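Local coordinates for protein CbsA (Xanthomonas oryzae pv. oryzae, PDB 5XYH) that hydrolyses 1,4-beta-glucosidic bonds in cellulose as a family 6 exoglucanase, probably releasing cellobiose from chain ends and contributing to plant cell-wall degradation, at residues Thr238-Pro243 / Asp270-Ala275; Ala178-His183 / Gly219-Leu224; Ile92-Gly97 / Asn106-Leu111; Ile257-Phe262 / Asn314-Tyr319. All coordinates share one frame; numbering follows the deposited sequence. Where two conformers were deposited one is given.

Contact 1 (Thr238-Pro243 / Asp270-Ala275); sequences TPLHEP and DESTYA
Two carbonyl oxygens of the loop 238-243 take up the first two N-H groups of the helix that starts at Glu271. Glu271 N reaches Pro239 O over 2.9 Å in a nearly straight bond (166°), and Ser272 N meets Leu240 O at 3.2 Å, in the carbonyl plane and on a lone pair. In the Ser272 conformer described, one of two deposited, OG adds a less certain bond to Leu240 O from above that plane.

The carboxylate of Asp270 accepts from both segments. Its CG sits between its own backbone N and carbonyl carbon (chi1 56°), which folds the group back over the helix end. OD1 caps Thr273 N at 2.8 Å and also accepts from Thr273 OG1, while OD2 receives Glu242 N from the loop at 3.1 Å, on its anti side. A short acid suits an N-cap because it can bend back to the third N-H of the helix, and its negative charge probably interacts well with the helix dipole.

The methyl CG2 of Thr238 makes a van der Waals contact of 3.2 Å with Glu271 OE2, the two side chains crossing at about a right angle; the hydrogen-bonding atoms are held elsewhere, Thr238 OG1 by His196 and Glu271 OE1 by Thr232. Glu242 turns its carboxylate away to the backbone N-H groups of Val325 and Asp326.

The motif is an N-capped helix whose remaining first-turn N-H groups are satisfied by a loop, at the start of the helical crossover between parallel strands 229-232 and 292-296 of the distorted alpha/beta barrel of family 6.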
loop_
_atom_site.group_PDB
_atom_site.type_symbol
_atom_site.label_atom_id
_atom_site.label_comp_id
_atom_site.label_asym_id
_atom_site.label_seq_id
_atom_site.Cartn_x
_atom_site.Cartn_y
_atom_site.Cartn_z
ATOM N N THR A 238 6.465 5.656 -4.257
ATOM C CA THR A 238 7.018 5.765 -5.603
ATOM C C THR A 238 6.052 6.545 -6.483
ATOM O O THR A 238 4.843 6.281 -6.456
ATOM C CB THR A 238 7.291 4.376 -6.176
ATOM O OG1 THR A 238 8.256 3.711 -5.346
ATOM C CG2 THR A 238 7.842 4.482 -7.588
ATOM N N PRO A 239 6.526 7.526 -7.243
ATOM C CA PRO A 239 5.597 8.422 -7.936
ATOM C C PRO A 239 4.770 7.709 -9.000
ATOM O O PRO A 239 5.142 6.662 -9.533
ATOM C CB PRO A 239 6.511 9.485 -8.555
ATOM C CG PRO A 239 7.886 8.926 -8.520
ATOM C CD PRO A 239 7.930 7.967 -7.363
ATOM N N LEU A 240 3.601 8.288 -9.266
ATOM C CA LEU A 240 2.751 7.835 -10.365
ATOM C C LEU A 240 3.490 7.933 -11.692
ATOM O O LEU A 240 3.496 6.985 -12.490
ATOM C CB LEU A 240 1.473 8.674 -10.388
ATOM C CG LEU A 240 0.308 8.215 -11.261
ATOM C CD1 LEU A 240 -0.071 6.792 -10.912
ATOM C CD2 LEU A 240 -0.882 9.166 -11.091
ATOM N N HIS A 241 4.134 9.075 -11.936
ATOM C CA HIS A 241 4.957 9.283 -13.116
ATOM C C HIS A 241 6.251 9.976 -12.719
ATOM O O HIS A 241 6.287 10.779 -11.779
ATOM C CB HIS A 241 4.269 10.152 -14.179
ATOM C CG HIS A 241 2.903 9.683 -14.564
ATOM N ND1 HIS A 241 2.690 8.571 -15.349
ATOM C CD2 HIS A 241 1.678 10.195 -14.294
ATOM C CE1 HIS A 241 1.392 8.405 -15.531
ATOM N NE2 HIS A 241 0.755 9.376 -14.902
ATOM N N GLU A 242 7.310 9.659 -13.448
ATOM C CA GLU A 242 8.509 10.479 -13.424
ATOM C C GLU A 242 8.509 11.304 -14.704
ATOM O O GLU A 242 9.045 10.869 -15.738
ATOM C CB GLU A 242 9.765 9.627 -13.298
ATOM C CG GLU A 242 10.047 9.134 -11.866
ATOM C CD GLU A 242 10.580 10.222 -10.933
ATOM O OE1 GLU A 242 10.698 11.397 -11.358
ATOM O OE2 GLU A 242 10.874 9.884 -9.760
ATOM N N PRO A 243 7.916 12.500 -14.669
ATOM C CA PRO A 243 7.662 13.236 -15.918
ATOM C C PRO A 243 8.923 13.712 -16.618
ATOM O O PRO A 243 8.897 13.937 -17.832
ATOM C CB PRO A 243 6.810 14.419 -15.446
ATOM C CG PRO A 243 7.321 14.655 -14.029
ATOM C CD PRO A 243 7.553 13.282 -13.473
ATOM N N ASP A 270 8.480 4.408 -12.123
ATOM C CA ASP A 270 7.246 4.906 -11.533
ATOM C C ASP A 270 6.193 3.797 -11.521
ATOM O O ASP A 270 6.372 2.717 -12.108
ATOM C CB ASP A 270 6.747 6.169 -12.260
ATOM C CG ASP A 270 6.548 5.962 -13.772
ATOM O OD1 ASP A 270 5.930 4.959 -14.183
ATOM O OD2 ASP A 270 6.993 6.831 -14.549
ATOM N N GLU A 271 5.083 4.078 -10.830
ATOM C CA GLU A 271 4.053 3.062 -10.633
ATOM C C GLU A 271 3.218 2.829 -11.885
ATOM O O GLU A 271 2.695 1.725 -12.076
ATOM C CB GLU A 271 3.161 3.446 -9.450
ATOM C CG GLU A 271 3.950 3.423 -8.117
ATOM C CD GLU A 271 4.605 2.076 -7.871
ATOM O OE1 GLU A 271 3.871 1.095 -7.598
ATOM O OE2 GLU A 271 5.851 1.992 -7.939
ATOM N N SER A 272 3.068 3.844 -12.739
ATOM C CA SER A 272 2.344 3.637 -13.990
ATOM C C SER A 272 3.070 2.634 -14.875
ATOM O O SER A 272 2.464 1.687 -15.385
ATOM C CB SER A 272 2.152 4.964 -14.718
ATOM O OG SER A 272 1.223 5.778 -14.025
ATOM N N THR A 273 4.380 2.820 -15.057
ATOM C CA THR A 273 5.161 1.850 -15.819
ATOM C C THR A 273 5.109 0.464 -15.165
ATOM O O THR A 273 4.931 -0.551 -15.855
ATOM C CB THR A 273 6.612 2.340 -15.950
ATOM O OG1 THR A 273 6.623 3.698 -16.423
ATOM C CG2 THR A 273 7.417 1.459 -16.904
ATOM N N TYR A 274 5.218 0.412 -13.832
ATOM C CA TYR A 274 5.208 -0.864 -13.114
ATOM C C TYR A 274 3.903 -1.631 -13.352
ATOM O O TYR A 274 3.921 -2.835 -13.649
ATOM C CB TYR A 274 5.434 -0.614 -11.619
ATOM C CG TYR A 274 5.573 -1.867 -10.768
ATOM C CD1 TYR A 274 6.361 -2.932 -11.187
ATOM C CD2 TYR A 274 4.919 -1.981 -9.538
ATOM C CE1 TYR A 274 6.486 -4.087 -10.418
ATOM C CE2 TYR A 274 5.050 -3.126 -8.745
ATOM C CZ TYR A 274 5.833 -4.175 -9.195
ATOM O OH TYR A 274 5.964 -5.304 -8.440
ATOM N N ALA A 275 2.759 -0.953 -13.205
ATOM C CA ALA A 275 1.472 -1.633 -13.363
ATOM C C ALA A 275 1.302 -2.190 -14.776
ATOM O O ALA A 275 0.745 -3.279 -14.959
ATOM C CB ALA A 275 0.326 -0.676 -13.031
#

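Contact 2 (Ala178-His183 / Gly219-Leu224); sequences ALDKLH and GTAAGL
Asp180 OD1 is the atom that ties the helix end 178-183 to the turn 219-224. It accepts Ala221 N over 2.8 Å, almost straight (170°), on the syn side of the carboxylate and close to its plane. The same oxygen accepts from a water, also 2.8 Å away, which in turn receives Ala222 N at 3.0 Å. One carboxylate oxygen thus serves two successive N-H groups of the turn, one directly and one through water, a task for which a short acid on a helix flank is well suited.

Beside this polar grip the packing is apolar. The methyl CG2 of Thr220 points to Leu179, 3.9 Å from its CB. Farther along the helix, His183 has its ring carried anti to the backbone N (chi1 178°), which brings CD2 to 3.6 Å from Ala222 CB; a small alanine lets the imidazole come this close.

The outer shell fixes the turn itself. Gly223 N bonds back to Thr220 O, and Gly223 takes a positive phi that glycine readily adopts. Thr220 OG1 is held by Val217 O at the end of the preceding helix and by Ser226 OG, while Leu179 rests on Met192 and Ile145 of the sheet.

This is a type I beta turn, Thr220 to Gly223, joining the C-terminal end of helix 170-183 to the loop between helix 206-218 and strand 229-232, at the N-terminal end of the barrel strands.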
loop_
_atom_site.group_PDB
_atom_site.type_symbol
_atom_site.label_atom_id
_atom_site.label_comp_id
_atom_site.label_asym_id
_atom_site.label_seq_id
_atom_site.Cartn_x
_atom_site.Cartn_y
_atom_site.Cartn_z
ATOM N N ALA A 178 -7.507 -16.787 2.525
ATOM C CA ALA A 178 -8.108 -15.461 2.462
ATOM C C ALA A 178 -8.912 -15.293 1.186
ATOM O O ALA A 178 -10.071 -14.866 1.226
ATOM C CB ALA A 178 -7.028 -14.381 2.567
ATOM N N LEU A 179 -8.322 -15.642 0.040
ATOM C CA LEU A 179 -9.036 -15.459 -1.221
ATOM C C LEU A 179 -10.285 -16.328 -1.279
ATOM O O LEU A 179 -11.351 -15.853 -1.687
ATOM C CB LEU A 179 -8.127 -15.742 -2.419
ATOM C CG LEU A 179 -7.030 -14.699 -2.689
ATOM C CD1 LEU A 179 -6.144 -15.191 -3.812
ATOM C CD2 LEU A 179 -7.583 -13.312 -2.996
ATOM N N ASP A 180 -10.184 -17.586 -0.840
ATOM C CA ASP A 180 -11.342 -18.483 -0.878
ATOM C C ASP A 180 -12.501 -17.919 -0.065
ATOM O O ASP A 180 -13.637 -17.834 -0.549
ATOM C CB ASP A 180 -10.960 -19.872 -0.357
ATOM C CG ASP A 180 -10.382 -20.772 -1.433
ATOM O OD1 ASP A 180 -10.581 -20.472 -2.630
ATOM O OD2 ASP A 180 -9.733 -21.788 -1.084
ATOM N N LYS A 181 -12.226 -17.502 1.174
ATOM C CA LYS A 181 -13.313 -17.111 2.065
ATOM C C LYS A 181 -13.872 -15.744 1.701
ATOM O O LYS A 181 -15.069 -15.503 1.875
ATOM C CB LYS A 181 -12.828 -17.127 3.517
ATOM C CG LYS A 181 -12.373 -18.501 3.986
ATOM C CD LYS A 181 -13.556 -19.377 4.340
ATOM C CE LYS A 181 -14.360 -18.717 5.463
ATOM N NZ LYS A 181 -15.340 -19.633 6.119
ATOM N N LEU A 182 -13.032 -14.851 1.185
ATOM C CA LEU A 182 -13.487 -13.507 0.865
ATOM C C LEU A 182 -14.136 -13.454 -0.514
ATOM O O LEU A 182 -15.157 -12.781 -0.688
ATOM C CB LEU A 182 -12.318 -12.530 0.973
ATOM C CG LEU A 182 -11.766 -12.408 2.401
ATOM C CD1 LEU A 182 -10.423 -11.690 2.396
ATOM C CD2 LEU A 182 -12.738 -11.686 3.308
ATOM N N HIS A 183 -13.581 -14.176 -1.495
ATOM C CA HIS A 183 -14.212 -14.205 -2.812
ATOM C C HIS A 183 -15.592 -14.853 -2.779
ATOM O O HIS A 183 -16.420 -14.559 -3.643
ATOM C CB HIS A 183 -13.333 -14.938 -3.833
ATOM C CG HIS A 183 -13.954 -15.033 -5.196
ATOM N ND1 HIS A 183 -14.237 -13.924 -5.964
ATOM C CD2 HIS A 183 -14.384 -16.103 -5.912
ATOM C CE1 HIS A 183 -14.799 -14.303 -7.100
ATOM N NE2 HIS A 183 -14.897 -15.621 -7.095
ATOM N N GLY A 219 -4.881 -22.017 -7.529
ATOM C CA GLY A 219 -5.240 -23.087 -6.627
ATOM C C GLY A 219 -6.447 -22.819 -5.758
ATOM O O GLY A 219 -6.901 -23.742 -5.077
ATOM N N THR A 220 -6.963 -21.588 -5.742
ATOM C CA THR A 220 -8.169 -21.312 -4.982
ATOM C C THR A 220 -9.350 -22.040 -5.626
ATOM O O THR A 220 -9.256 -22.562 -6.734
ATOM C CB THR A 220 -8.437 -19.807 -4.909
ATOM O OG1 THR A 220 -8.698 -19.292 -6.223
ATOM C CG2 THR A 220 -7.242 -19.066 -4.308
ATOM N N ALA A 221 -10.479 -22.071 -4.919
ATOM C CA ALA A 221 -11.634 -22.805 -5.433
ATOM C C ALA A 221 -12.095 -22.253 -6.782
ATOM O O ALA A 221 -12.340 -23.018 -7.724
ATOM C CB ALA A 221 -12.774 -22.774 -4.418
ATOM N N ALA A 222 -12.184 -20.927 -6.907
ATOM C CA ALA A 222 -12.630 -20.303 -8.147
ATOM C C ALA A 222 -11.494 -20.034 -9.130
ATOM O O ALA A 222 -11.740 -19.454 -10.190
ATOM C CB ALA A 222 -13.365 -18.995 -7.838
ATOM N N GLY A 223 -10.263 -20.446 -8.821
ATOM C CA GLY A 223 -9.171 -20.151 -9.733
ATOM C C GLY A 223 -8.903 -18.653 -9.811
ATOM O O GLY A 223 -9.108 -17.906 -8.846
ATOM N N LEU A 224 -8.453 -18.207 -10.990
ATOM C CA LEU A 224 -8.094 -16.807 -11.182
ATOM C C LEU A 224 -9.243 -15.845 -10.895
ATOM O O LEU A 224 -8.998 -14.649 -10.728
ATOM C CB LEU A 224 -7.595 -16.586 -12.613
ATOM C CG LEU A 224 -6.392 -17.445 -13.033
ATOM C CD1 LEU A 224 -5.821 -16.922 -14.353
ATOM C CD2 LEU A 224 -5.332 -17.492 -11.935
HETATM O O HOH W 1 -12.129 -19.084 -4.519
#

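Contact 3 (Ile92-Gly97 / Asn106-Leu111); sequences IYDMPG and NGELPL
Asp94 holds CG anti to its backbone N (chi1 -154°), while Glu108 places CG between its backbone N and carbonyl carbon (chi1 64°) and then runs out extended; these torsions bring the carboxylates together, the side chains crossing at about a right angle with the carboxylate planes 49° apart. Asp94 OD2 and Glu108 OE2 come within 2.6 Å, a separation at which one of the acids probably carries a proton. Glu108 OE2 also accepts Ile54 N, which would ease the crowding of charge.

Two waters fill in beside the acids. One accepts Glu108 N at 2.9 Å and donates to Asp94 OD1; the other accepts Leu109 N and lies 2.8 Å from Met95 O.

Both segments belong to the long connection between strand 86-92 and helix 113-131, at the C-terminal end of the barrel strands, and they hold the two ends of the glycoside hydrolase family 6 signature, whose Arg98 and Asp99 follow Gly97 directly. The N-H groups of Asp94 and Met95 are held by the carboxylate of Glu146, in the loop after the adjacent strand 140-145.

Gly97 N donates to Leu109 O at 2.9 Å, tilted from the carbonyl plane. With a positive phi and no CB, Gly97 lets Leu111 lie close, its CB 3.9 Å from Gly97 CA. Leu109 sets CD1 against Asp94 O, at 3.3 Å. The rigid ring of Pro96 puts CB 3.3 Å from Pro110 O, and the Pro96 ring also packs on Tyr119 and Ile170.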
loop_
_atom_site.group_PDB
_atom_site.type_symbol
_atom_site.label_atom_id
_atom_site.label_comp_id
_atom_site.label_asym_id
_atom_site.label_seq_id
_atom_site.Cartn_x
_atom_site.Cartn_y
_atom_site.Cartn_z
ATOM N N ILE A 92 -6.398 -6.389 4.331
ATOM C CA ILE A 92 -6.282 -7.689 4.987
ATOM C C ILE A 92 -4.801 -7.893 5.302
ATOM O O ILE A 92 -3.990 -8.074 4.392
ATOM C CB ILE A 92 -6.824 -8.814 4.087
ATOM C CG1 ILE A 92 -8.267 -8.516 3.630
ATOM C CG2 ILE A 92 -6.700 -10.201 4.772
ATOM C CD1 ILE A 92 -9.276 -8.291 4.785
ATOM N N TYR A 93 -4.434 -7.867 6.592
ATOM C CA TYR A 93 -3.020 -7.695 6.940
ATOM C C TYR A 93 -2.727 -8.328 8.306
ATOM O O TYR A 93 -2.414 -7.651 9.283
ATOM C CB TYR A 93 -2.667 -6.204 6.928
ATOM C CG TYR A 93 -1.203 -5.826 7.099
ATOM C CD1 TYR A 93 -0.215 -6.400 6.314
ATOM C CD2 TYR A 93 -0.828 -4.847 8.015
ATOM C CE1 TYR A 93 1.125 -6.036 6.449
ATOM C CE2 TYR A 93 0.494 -4.478 8.162
ATOM C CZ TYR A 93 1.471 -5.085 7.374
ATOM O OH TYR A 93 2.797 -4.722 7.516
ATOM N N ASP A 94 -2.800 -9.663 8.384
ATOM C CA ASP A 94 -2.376 -10.358 9.599
ATOM C C ASP A 94 -1.703 -11.698 9.296
ATOM O O ASP A 94 -1.821 -12.644 10.082
ATOM C CB ASP A 94 -3.560 -10.577 10.553
ATOM C CG ASP A 94 -3.119 -10.703 12.014
ATOM O OD1 ASP A 94 -1.974 -10.305 12.337
ATOM O OD2 ASP A 94 -3.914 -11.209 12.830
ATOM N N MET A 95 -0.986 -11.788 8.182
ATOM C CA MET A 95 -0.289 -13.015 7.812
ATOM C C MET A 95 0.548 -13.546 8.979
ATOM O O MET A 95 1.223 -12.768 9.663
ATOM C CB MET A 95 0.620 -12.760 6.607
ATOM C CG MET A 95 1.281 -14.017 6.077
ATOM S SD MET A 95 0.107 -15.096 5.225
ATOM C CE MET A 95 -0.042 -14.217 3.669
ATOM N N PRO A 96 0.535 -14.855 9.234
ATOM C CA PRO A 96 1.559 -15.448 10.104
ATOM C C PRO A 96 2.957 -15.090 9.614
ATOM O O PRO A 96 3.229 -15.090 8.417
ATOM C CB PRO A 96 1.296 -16.955 9.990
ATOM C CG PRO A 96 -0.131 -17.076 9.513
ATOM C CD PRO A 96 -0.368 -15.867 8.652
ATOM N N GLY A 97 3.846 -14.769 10.552
ATOM C CA GLY A 97 5.181 -14.327 10.172
ATOM C C GLY A 97 5.191 -13.074 9.320
ATOM O O GLY A 97 6.024 -12.950 8.409
ATOM N N ASN A 106 5.539 -6.052 13.461
ATOM C CA ASN A 106 4.590 -6.036 14.564
ATOM C C ASN A 106 3.515 -7.107 14.419
ATOM O O ASN A 106 2.567 -7.131 15.205
ATOM C CB ASN A 106 3.946 -4.657 14.700
ATOM C CG ASN A 106 4.969 -3.553 14.872
ATOM O OD1 ASN A 106 5.982 -3.719 15.561
ATOM N ND2 ASN A 106 4.717 -2.419 14.233
ATOM N N GLY A 107 3.648 -8.003 13.447
ATOM C CA GLY A 107 2.642 -9.027 13.252
ATOM C C GLY A 107 2.532 -9.928 14.459
ATOM O O GLY A 107 3.544 -10.349 15.017
ATOM N N GLU A 108 1.306 -10.205 14.889
ATOM C CA GLU A 108 1.072 -10.936 16.126
ATOM C C GLU A 108 1.186 -12.444 15.962
ATOM O O GLU A 108 1.436 -13.140 16.948
ATOM C CB GLU A 108 -0.317 -10.597 16.666
ATOM C CG GLU A 108 -1.440 -11.036 15.740
ATOM C CD GLU A 108 -2.795 -10.463 16.125
ATOM O OE1 GLU A 108 -2.977 -10.005 17.285
ATOM O OE2 GLU A 108 -3.686 -10.466 15.268
ATOM N N LEU A 109 1.019 -12.957 14.755
ATOM C CA LEU A 109 0.874 -14.392 14.566
ATOM C C LEU A 109 2.208 -15.013 14.188
ATOM O O LEU A 109 2.910 -14.481 13.313
ATOM C CB LEU A 109 -0.166 -14.680 13.476
ATOM C CG LEU A 109 -1.587 -14.221 13.818
ATOM C CD1 LEU A 109 -2.577 -14.551 12.696
ATOM C CD2 LEU A 109 -2.010 -14.885 15.105
ATOM N N PRO A 110 2.581 -16.129 14.807
ATOM C CA PRO A 110 3.855 -16.769 14.477
ATOM C C PRO A 110 3.775 -17.572 13.191
ATOM O O PRO A 110 2.719 -18.074 12.803
ATOM C CB PRO A 110 4.103 -17.686 15.682
ATOM C CG PRO A 110 2.732 -18.069 16.124
ATOM C CD PRO A 110 1.870 -16.841 15.886
ATOM N N LEU A 111 4.932 -17.703 12.546
ATOM C CA LEU A 111 5.086 -18.474 11.315
ATOM C C LEU A 111 5.174 -19.961 11.653
ATOM O O LEU A 111 6.220 -20.607 11.546
ATOM C CB LEU A 111 6.310 -18.005 10.543
ATOM C CG LEU A 111 6.415 -18.608 9.145
ATOM C CD1 LEU A 111 5.429 -17.924 8.179
ATOM C CD2 LEU A 111 7.859 -18.545 8.632
HETATM O O HOH W 2 0.464 -11.510 12.046
HETATM O O HOH W 3 -0.727 -8.308 14.226
#

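Contact 4 (Ile257-Phe262 / Asn314-Tyr319); sequences ISSSTF and NDVNTY
Val316 and Ile257 cross at a slant, the branched ends of both meeting where the helix 316-323 begins. Val316 CG1 lies 3.8 Å from Ile257 CA, whereas CG2 is turned to Ser260, one methyl facing Ile257 and the other the backbone of Ser260. Ile257 has CG2 anti to its carbonyl carbon, and this methyl reaches both Val316 CG1, at 4.0 Å, and Tyr319 CD2, at 3.9 Å. Beta-branched residues suit the place, since each presents two arms close to the backbone; Ile252 of the short strand 251-252 also packs on all three side chains.

A 3-10 turn, 257-259, is thereby laid against the first turn of an N-capped helix: Asp315 is the cap, its OD2 accepting Thr318 N. The pair joins two excursions from the barrel, one between strand 229-232 and helix 271-284, the other following strand 292-296.

On the polar flank, Asn317 crosses Thr261 obliquely. With CG anti to the carbonyl carbon (chi1 -77°), its OD1 accepts Thr261 N over 2.8 Å in a bond of 169°, tilted a little from the amide plane. ND2 gives Thr261 OG1 a weak bond of 3.4 Å, and a water that accepts Phe262 N donates weakly to OD1. An amide can both accept and donate here. Ser260 tucks OG back to Ile257 O at 2.8 Å, beside the bond from its own N-H to that oxygen.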
loop_
_atom_site.group_PDB
_atom_site.type_symbol
_atom_site.label_atom_id
_atom_site.label_comp_id
_atom_site.label_asym_id
_atom_site.label_seq_id
_atom_site.Cartn_x
_atom_site.Cartn_y
_atom_site.Cartn_z
ATOM N N ILE A 257 20.306 5.976 -18.405
ATOM C CA ILE A 257 20.014 6.616 -17.128
ATOM C C ILE A 257 19.461 5.622 -16.123
ATOM O O ILE A 257 19.523 5.874 -14.916
ATOM C CB ILE A 257 19.060 7.808 -17.300
ATOM C CG1 ILE A 257 17.750 7.375 -17.969
ATOM C CG2 ILE A 257 19.765 8.938 -18.065
ATOM C CD1 ILE A 257 16.668 8.429 -17.861
ATOM N N SER A 258 18.924 4.486 -16.591
ATOM C CA SER A 258 18.500 3.426 -15.684
ATOM C C SER A 258 19.653 2.901 -14.843
ATOM O O SER A 258 19.415 2.313 -13.782
ATOM C CB SER A 258 17.887 2.275 -16.476
ATOM O OG SER A 258 18.868 1.723 -17.343
ATOM N N SER A 259 20.893 3.098 -15.293
ATOM C CA SER A 259 22.071 2.640 -14.572
ATOM C C SER A 259 22.588 3.669 -13.580
ATOM O O SER A 259 23.640 3.443 -12.969
ATOM C CB SER A 259 23.187 2.279 -15.551
ATOM O OG SER A 259 23.812 3.457 -16.042
ATOM N N SER A 260 21.891 4.789 -13.411
ATOM C CA SER A 260 22.265 5.740 -12.372
ATOM C C SER A 260 22.245 5.065 -11.005
ATOM O O SER A 260 21.613 4.019 -10.805
ATOM C CB SER A 260 21.302 6.926 -12.357
ATOM O OG SER A 260 19.974 6.445 -12.183
ATOM N N THR A 261 22.922 5.709 -10.043
ATOM C CA THR A 261 22.937 5.208 -8.670
ATOM C C THR A 261 21.525 5.011 -8.136
ATOM O O THR A 261 21.220 3.978 -7.539
ATOM C CB THR A 261 23.708 6.168 -7.758
ATOM O OG1 THR A 261 25.099 6.179 -8.125
ATOM C CG2 THR A 261 23.584 5.721 -6.323
ATOM N N PHE A 262 20.638 5.977 -8.382
ATOM C CA PHE A 262 19.299 5.925 -7.801
ATOM C C PHE A 262 18.503 4.723 -8.295
ATOM O O PHE A 262 17.717 4.144 -7.535
ATOM C CB PHE A 262 18.542 7.215 -8.102
ATOM C CG PHE A 262 17.203 7.312 -7.414
ATOM C CD1 PHE A 262 17.125 7.443 -6.029
ATOM C CD2 PHE A 262 16.020 7.288 -8.155
ATOM C CE1 PHE A 262 15.883 7.542 -5.381
ATOM C CE2 PHE A 262 14.774 7.383 -7.531
ATOM C CZ PHE A 262 14.704 7.516 -6.143
ATOM N N ASN A 314 25.558 16.138 -17.705
ATOM C CA ASN A 314 26.412 15.464 -18.666
ATOM C C ASN A 314 26.834 14.071 -18.205
ATOM O O ASN A 314 27.704 13.457 -18.827
ATOM C CB ASN A 314 27.629 16.345 -18.955
ATOM C CG ASN A 314 28.287 15.998 -20.263
ATOM O OD1 ASN A 314 27.615 15.622 -21.226
ATOM N ND2 ASN A 314 29.611 16.124 -20.317
ATOM N N ASP A 315 26.214 13.546 -17.151
ATOM C CA ASP A 315 26.434 12.175 -16.705
ATOM C C ASP A 315 25.115 11.655 -16.133
ATOM O O ASP A 315 24.258 12.443 -15.736
ATOM C CB ASP A 315 27.562 12.110 -15.665
ATOM C CG ASP A 315 27.186 12.810 -14.367
ATOM O OD1 ASP A 315 27.410 14.033 -14.248
ATOM O OD2 ASP A 315 26.618 12.129 -13.483
ATOM N N VAL A 316 24.946 10.327 -16.084
ATOM C CA VAL A 316 23.608 9.806 -15.764
ATOM C C VAL A 316 23.187 10.184 -14.350
ATOM O O VAL A 316 21.997 10.416 -14.093
ATOM C CB VAL A 316 23.502 8.277 -15.982
ATOM C CG1 VAL A 316 23.610 7.940 -17.459
ATOM C CG2 VAL A 316 24.531 7.495 -15.161
ATOM N N ASN A 317 24.132 10.261 -13.411
ATOM C CA ASN A 317 23.748 10.602 -12.043
ATOM C C ASN A 317 23.288 12.051 -11.945
ATOM O O ASN A 317 22.233 12.337 -11.364
ATOM C CB ASN A 317 24.905 10.336 -11.081
ATOM C CG ASN A 317 25.065 8.868 -10.772
ATOM O OD1 ASN A 317 24.128 8.083 -10.940
ATOM N ND2 ASN A 317 26.245 8.485 -10.290
ATOM N N THR A 318 24.070 12.984 -12.497
ATOM C CA THR A 318 23.645 14.381 -12.468
ATOM C C THR A 318 22.285 14.532 -13.125
ATOM O O THR A 318 21.401 15.214 -12.596
ATOM C CB THR A 318 24.679 15.270 -13.164
ATOM O OG1 THR A 318 25.944 15.136 -12.510
ATOM C CG2 THR A 318 24.251 16.738 -13.125
ATOM N N TYR A 319 22.097 13.865 -14.265
ATOM C CA TYR A 319 20.849 13.974 -15.015
ATOM C C TYR A 319 19.671 13.455 -14.207
ATOM O O TYR A 319 18.687 14.166 -14.005
ATOM C CB TYR A 319 20.970 13.205 -16.327
ATOM C CG TYR A 319 19.839 13.455 -17.310
ATOM C CD1 TYR A 319 19.906 14.500 -18.229
ATOM C CD2 TYR A 319 18.723 12.623 -17.352
ATOM C CE1 TYR A 319 18.876 14.719 -19.144
ATOM C CE2 TYR A 319 17.694 12.835 -18.258
ATOM C CZ TYR A 319 17.774 13.883 -19.151
ATOM O OH TYR A 319 16.756 14.091 -20.063
HETATM O O HOH W 4 21.387 8.738 -9.199
#

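In the fold
Contacts 1 and 3 lie on opposite sides of the chain's centre, their own centres 29 Å apart, yet both belong to connections at the C-terminal ends of the barrel strands, where family 6 enzymes bind cellulose. Asp99, between the two segments of contact 3, probably corresponds to the conserved signature aspartate of the family's active site, and contact 3 probably closes the base of that loop. Contact 2 sits at the other end of the strands, but Leu182 CD1 packs on Ile92 CG1 of contact 3 at 4.0 Å. Contact 4 lies far out, 44 Å from contact 2 between centres but 18 Å from contact 1, with whose segments its own alternate along the chain.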